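Local coordinates for protein type III Pentaketide Synthase (Neurospora crassa, PDB 3EUO) that probably builds pentaketide products by acyl transfer and chain extension, as a type III polyketide synthase of the chalcone/stilbene synthase family, at residues 26-31 and 61-66; 65-70 and 180-185. One frame throughout, in Å; residues are numbered along the deposited sequence.

Contact 1: residues 26-31 and 61-66; sequences SKRYHP and LVNKPN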
loop_
_atom_site.group_PDB
_atom_site.type_symbol
_atom_site.label_atom_id
_atom_site.label_comp_id
_atom_site.label_asym_id
_atom_site.label_seq_id
_atom_site.Cartn_x
_atom_site.Cartn_y
_atom_site.Cartn_z
ATOM N N SER A 26 -10.587 30.406 7.857
ATOM C CA SER A 26 -9.359 31.126 8.152
ATOM C C SER A 26 -9.654 32.221 9.169
ATOM O O SER A 26 -9.000 32.310 10.216
ATOM C CB SER A 26 -8.764 31.741 6.889
ATOM O OG SER A 26 -7.560 32.419 7.208
ATOM N N LYS A 27 -10.667 33.027 8.862
ATOM C CA LYS A 27 -11.054 34.155 9.715
ATOM C C LYS A 27 -11.506 33.690 11.101
ATOM O O LYS A 27 -11.218 34.338 12.112
ATOM C CB LYS A 27 -12.152 34.996 9.049
ATOM C CG LYS A 27 -12.669 36.118 9.955
ATOM C CD LYS A 27 -13.942 36.761 9.445
ATOM C CE LYS A 27 -13.703 38.203 9.045
ATOM N NZ LYS A 27 -14.954 39.000 9.205
ATOM N N ARG A 28 -12.218 32.569 11.140
ATOM C CA ARG A 28 -12.672 32.004 12.403
ATOM C C ARG A 28 -11.507 31.618 13.317
ATOM O O ARG A 28 -11.584 31.817 14.522
ATOM C CB ARG A 28 -13.597 30.813 12.150
ATOM C CG ARG A 28 -14.358 30.332 13.375
ATOM C CD ARG A 28 -15.339 29.229 12.995
ATOM N NE ARG A 28 -16.501 29.757 12.278
ATOM C CZ ARG A 28 -17.231 29.062 11.410
ATOM N NH1 ARG A 28 -16.923 27.802 11.125
ATOM N NH2 ARG A 28 -18.270 29.628 10.815
ATOM N N TYR A 29 -10.418 31.097 12.750
ATOM C CA TYR A 29 -9.359 30.516 13.588
ATOM C C TYR A 29 -8.012 31.213 13.610
ATOM O O TYR A 29 -7.168 30.877 14.447
ATOM C CB TYR A 29 -9.210 29.015 13.306
ATOM C CG TYR A 29 -10.456 28.294 13.732
ATOM C CD1 TYR A 29 -10.738 28.105 15.086
ATOM C CD2 TYR A 29 -11.392 27.870 12.792
ATOM C CE1 TYR A 29 -11.898 27.481 15.488
ATOM C CE2 TYR A 29 -12.557 27.244 13.184
ATOM C CZ TYR A 29 -12.805 27.058 14.536
ATOM O OH TYR A 29 -13.965 26.451 14.937
ATOM N N HIS A 30 -7.803 32.180 12.716
ATOM C CA HIS A 30 -6.511 32.860 12.644
ATOM C C HIS A 30 -6.617 34.346 12.361
ATOM O O HIS A 30 -7.413 34.764 11.513
ATOM C CB HIS A 30 -5.595 32.188 11.608
ATOM C CG HIS A 30 -5.312 30.750 11.913
ATOM N ND1 HIS A 30 -5.958 29.712 11.280
ATOM C CD2 HIS A 30 -4.481 30.180 12.817
ATOM C CE1 HIS A 30 -5.527 28.562 11.767
ATOM N NE2 HIS A 30 -4.633 28.817 12.705
ATOM N N PRO A 31 -5.806 35.157 13.070
ATOM C CA PRO A 31 -5.676 36.550 12.673
ATOM C C PRO A 31 -5.076 36.622 11.270
ATOM O O PRO A 31 -4.388 35.688 10.832
ATOM C CB PRO A 31 -4.677 37.121 13.698
ATOM C CG PRO A 31 -4.738 36.189 14.867
ATOM C CD PRO A 31 -4.981 34.841 14.253
ATOM N N LEU A 61 -15.733 18.484 12.998
ATOM C CA LEU A 61 -14.342 18.021 12.980
ATOM C C LEU A 61 -13.344 19.161 12.799
ATOM O O LEU A 61 -12.250 19.132 13.374
ATOM C CB LEU A 61 -14.127 16.964 11.888
ATOM C CG LEU A 61 -12.796 16.196 11.903
ATOM C CD1 LEU A 61 -12.753 15.131 12.996
ATOM C CD2 LEU A 61 -12.553 15.556 10.553
ATOM N N VAL A 62 -13.727 20.148 11.988
ATOM C CA VAL A 62 -12.845 21.270 11.656
ATOM C C VAL A 62 -13.126 22.493 12.537
ATOM O O VAL A 62 -12.578 23.578 12.319
ATOM C CB VAL A 62 -12.876 21.623 10.146
ATOM C CG1 VAL A 62 -12.424 20.417 9.305
ATOM C CG2 VAL A 62 -14.264 22.105 9.694
ATOM N N ASN A 63 -13.967 22.291 13.548
ATOM C CA ASN A 63 -14.343 23.356 14.469
ATOM C C ASN A 63 -14.028 23.040 15.938
ATOM O O ASN A 63 -14.697 23.519 16.856
ATOM C CB ASN A 63 -15.814 23.737 14.272
ATOM C CG ASN A 63 -16.053 24.480 12.962
ATOM O OD1 ASN A 63 -16.587 23.921 12.003
ATOM N ND2 ASN A 63 -15.640 25.742 12.912
ATOM N N LYS A 64 -12.994 22.241 16.160
ATOM C CA LYS A 64 -12.522 21.986 17.517
ATOM C C LYS A 64 -11.481 23.038 17.918
ATOM O O LYS A 64 -11.024 23.803 17.064
ATOM C CB LYS A 64 -11.981 20.558 17.625
ATOM C CG LYS A 64 -13.036 19.524 17.232
ATOM C CD LYS A 64 -12.778 18.148 17.815
ATOM C CE LYS A 64 -11.891 17.321 16.913
ATOM N NZ LYS A 64 -10.461 17.689 17.106
ATOM N N PRO A 65 -11.121 23.109 19.219
ATOM C CA PRO A 65 -10.100 24.076 19.643
ATOM C C PRO A 65 -8.822 23.967 18.809
ATOM O O PRO A 65 -8.239 24.982 18.416
ATOM C CB PRO A 65 -9.835 23.684 21.099
ATOM C CG PRO A 65 -11.123 23.082 21.553
ATOM C CD PRO A 65 -11.650 22.336 20.361
ATOM N N ASN A 66 -8.417 22.735 18.527
ATOM C CA ASN A 66 -7.239 22.468 17.720
ATOM C C ASN A 66 -7.654 21.782 16.428
ATOM O O ASN A 66 -8.797 21.336 16.316
ATOM C CB ASN A 66 -6.280 21.569 18.502
ATOM C CG ASN A 66 -5.926 22.143 19.860
ATOM O OD1 ASN A 66 -5.330 23.216 19.959
ATOM N ND2 ASN A 66 -6.277 21.417 20.916
#

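Contact 2: residues 65-70 and 180-185; sequences PNPPTV and MVRSEL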
loop_
_atom_site.group_PDB
_atom_site.type_symbol
_atom_site.label_atom_id
_atom_site.label_comp_id
_atom_site.label_asym_id
_atom_site.label_seq_id
_atom_site.Cartn_x
_atom_site.Cartn_y
_atom_site.Cartn_z
ATOM N N PRO A 65 -11.121 23.109 19.219
ATOM C CA PRO A 65 -10.100 24.076 19.643
ATOM C C PRO A 65 -8.822 23.967 18.809
ATOM O O PRO A 65 -8.239 24.982 18.416
ATOM C CB PRO A 65 -9.835 23.684 21.099
ATOM C CG PRO A 65 -11.123 23.082 21.553
ATOM C CD PRO A 65 -11.650 22.336 20.361
ATOM N N ASN A 66 -8.417 22.735 18.527
ATOM C CA ASN A 66 -7.239 22.468 17.720
ATOM C C ASN A 66 -7.654 21.782 16.428
ATOM O O ASN A 66 -8.797 21.336 16.316
ATOM C CB ASN A 66 -6.280 21.569 18.502
ATOM C CG ASN A 66 -5.926 22.143 19.860
ATOM O OD1 ASN A 66 -5.330 23.216 19.959
ATOM N ND2 ASN A 66 -6.277 21.417 20.916
ATOM N N PRO A 67 -6.735 21.691 15.446
ATOM C CA PRO A 67 -7.017 20.835 14.299
ATOM C C PRO A 67 -7.241 19.405 14.785
ATOM O O PRO A 67 -6.679 19.013 15.822
ATOM C CB PRO A 67 -5.729 20.933 13.465
ATOM C CG PRO A 67 -5.143 22.260 13.839
ATOM C CD PRO A 67 -5.427 22.359 15.318
ATOM N N PRO A 68 -8.071 18.632 14.067
ATOM C CA PRO A 68 -8.291 17.235 14.453
ATOM C C PRO A 68 -6.980 16.461 14.390
ATOM O O PRO A 68 -6.153 16.727 13.515
ATOM C CB PRO A 68 -9.254 16.717 13.377
ATOM C CG PRO A 68 -9.092 17.666 12.214
ATOM C CD PRO A 68 -8.822 18.998 12.850
ATOM N N THR A 69 -6.780 15.539 15.322
ATOM C CA THR A 69 -5.612 14.660 15.261
ATOM C C THR A 69 -5.802 13.652 14.139
ATOM O O THR A 69 -6.912 13.504 13.600
ATOM C CB THR A 69 -5.378 13.892 16.584
ATOM O OG1 THR A 69 -6.338 12.831 16.701
ATOM C CG2 THR A 69 -5.490 14.841 17.785
ATOM N N VAL A 70 -4.721 12.945 13.802
ATOM C CA VAL A 70 -4.768 11.961 12.733
ATOM C C VAL A 70 -5.756 10.829 13.070
ATOM O O VAL A 70 -6.386 10.274 12.176
ATOM C CB VAL A 70 -3.341 11.456 12.364
ATOM C CG1 VAL A 70 -2.670 10.761 13.548
ATOM C CG2 VAL A 70 -3.363 10.571 11.110
ATOM N N MET A 180 -8.463 18.257 6.390
ATOM C CA MET A 180 -7.129 18.670 6.817
ATOM C C MET A 180 -6.932 20.180 6.689
ATOM O O MET A 180 -5.825 20.692 6.889
ATOM C CB MET A 180 -6.042 17.861 6.076
ATOM C CG MET A 180 -5.912 16.405 6.611
ATOM S SD MET A 180 -4.779 15.342 5.680
ATOM C CE MET A 180 -5.772 13.862 5.588
ATOM N N VAL A 181 -8.030 20.891 6.420
ATOM C CA VAL A 181 -8.009 22.345 6.282
ATOM C C VAL A 181 -7.412 23.034 7.521
ATOM O O VAL A 181 -6.571 23.925 7.377
ATOM C CB VAL A 181 -9.408 22.924 5.887
ATOM C CG1 VAL A 181 -10.455 22.626 6.950
ATOM C CG2 VAL A 181 -9.333 24.441 5.600
ATOM N N ARG A 182 -7.805 22.601 8.724
ATOM C CA ARG A 182 -7.324 23.245 9.958
ATOM C C ARG A 182 -5.821 23.052 10.167
ATOM O O ARG A 182 -5.135 23.966 10.649
ATOM C CB ARG A 182 -8.115 22.765 11.190
ATOM C CG ARG A 182 -9.549 23.316 11.284
ATOM C CD ARG A 182 -9.562 24.792 11.718
ATOM N NE ARG A 182 -8.879 24.989 13.001
ATOM C CZ ARG A 182 -9.439 24.788 14.197
ATOM N NH1 ARG A 182 -10.701 24.384 14.292
ATOM N NH2 ARG A 182 -8.726 24.976 15.304
ATOM N N SER A 183 -5.323 21.871 9.798
ATOM C CA SER A 183 -3.894 21.564 9.864
ATOM C C SER A 183 -3.116 22.479 8.924
ATOM O O SER A 183 -2.079 23.035 9.287
ATOM C CB SER A 183 -3.648 20.105 9.474
ATOM O OG SER A 183 -2.282 19.895 9.161
ATOM N N GLU A 184 -3.624 22.629 7.708
ATOM C CA GLU A 184 -2.972 23.494 6.727
ATOM C C GLU A 184 -2.986 24.952 7.182
ATOM O O GLU A 184 -1.960 25.639 7.105
ATOM C CB GLU A 184 -3.597 23.318 5.339
ATOM C CG GLU A 184 -3.172 21.996 4.651
ATOM C CD GLU A 184 -1.671 21.953 4.337
ATOM O OE1 GLU A 184 -1.151 22.954 3.790
ATOM O OE2 GLU A 184 -1.013 20.929 4.636
ATOM N N LEU A 185 -4.139 25.407 7.675
ATOM C CA LEU A 185 -4.280 26.780 8.148
ATOM C C LEU A 185 -3.306 27.073 9.287
ATOM O O LEU A 185 -2.726 28.157 9.358
ATOM C CB LEU A 185 -5.720 27.061 8.594
ATOM C CG LEU A 185 -6.788 27.214 7.502
ATOM C CD1 LEU A 185 -8.161 27.298 8.134
ATOM C CD2 LEU A 185 -6.520 28.459 6.648
#

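Contact 1: residues 26-31 and 61-66
Tyr-29 brings its phenol oxygen against Asn-63, OH lying 3.2 Å from Asn-63 CA and 3.4 Å from Asn-63 CB. The motif is the C-terminal end of helix 20-29 packed on the irregular loop between strand 51-53 and helix 70-96, at the surface of a thiolase fold. The segments are held at arm's length, Tyr-29 CA and Asn-63 CA being 8.8 Å apart, and only 177 Å² is buried in all. The helix side reaches over by the side chains of Arg-28 and Tyr-29, and the loop meets them with backbone atoms as well as the Asn-63 side chain. The tyrosine ring leaves the last helical turn with CG anti to its own carbonyl carbon (chi1 -66°). Two ring carbons approach backbone carbonyls obliquely: CE2 lies 3.8 Å from Val-62 O, and CE1 lies 4.1 Å from Lys-64 O. Arg-182 of helix 181-191 packs on the same ring. The amide of Asn-63 comes to the ring edge, its plane turned 46° from that of the ring, and the two side chains cross at about a right angle. Arg-28 approaches this amide from the helix side, with NH1 3.9 Å from Asn-63 CG; a bend at chi3 (-74°) turns the guanidinium out of the line of its straight aliphatic part. The guanidinium has a weak hydrogen bond to Pro-57 O and a long, weak ion pair with Asp-58. Lys-64 points its side chain elsewhere, to a salt bridge with Glu-72. Within the helix end, CG of Arg-28 sits 3.6 Å above the plane of the Tyr-29 ring, offset toward its rim.

Contact 2: residues 65-70 and 180-185
The guanidinium of Arg-182 has Asn-66 O and Pro-67 N over one face and the Tyr-29 ring, in a cation-pi contact, over the opposite one, while Pro-65 O lies in plane at its edge. A proline-rich extended loop thus packs on the first turn of helix 181-191, within the N-terminal chalcone synthase-like region of the thiolase fold. Pro-67 and Pro-68 hold polyproline-type backbone angles (psi 150° for Pro-67), consistent with an extended course past the helix. The edge bond, NH2 to Pro-65 O, is weak: 3.1 Å long and bent to 131°. Firmer bonds run from NH1 to the carbonyls of Val-62 and Lys-64. Bends at chi2 and chi3 fold the arginine so that its CB packs on Pro-67 CB (3.8 Å) while its guanidinium reaches the earlier residues Pro-65 and Asn-66. The backbones come as near as 5.0 Å between Pro-67 CA and Arg-182 CA. Ser-183 directs its hydroxyl to Lys-251, and Thr-69, the N-cap residue of helix 70-96, packs on Pro-247 of the second subunit. The Pro-67 ring fits against the helix backbone, Pro-67 CG lying 3.6 Å from Arg-182 O and Pro-67 CB 3.8 Å from Ser-183 N.

Contact 1 is a surface contact and contact 2 a mostly buried one, their centres about 8 Å apart; the loop leading into helix 70-96 serves both and Pro-65 and Asn-66 belong to each. Contact 1 joins that loop to helix 20-29 through an aromatic ring, an arginine and an asparagine amide, whereas contact 2 sets Pro-67 on the backbone of helix 181-191 and Pro-68 on the arginine stem. Arg-182 ties them together, since its side chain belongs to contact 2 but its charged end reaches into contact 1. The guanidinium is probably stabilised there by carbonyl oxygens and an aromatic ring.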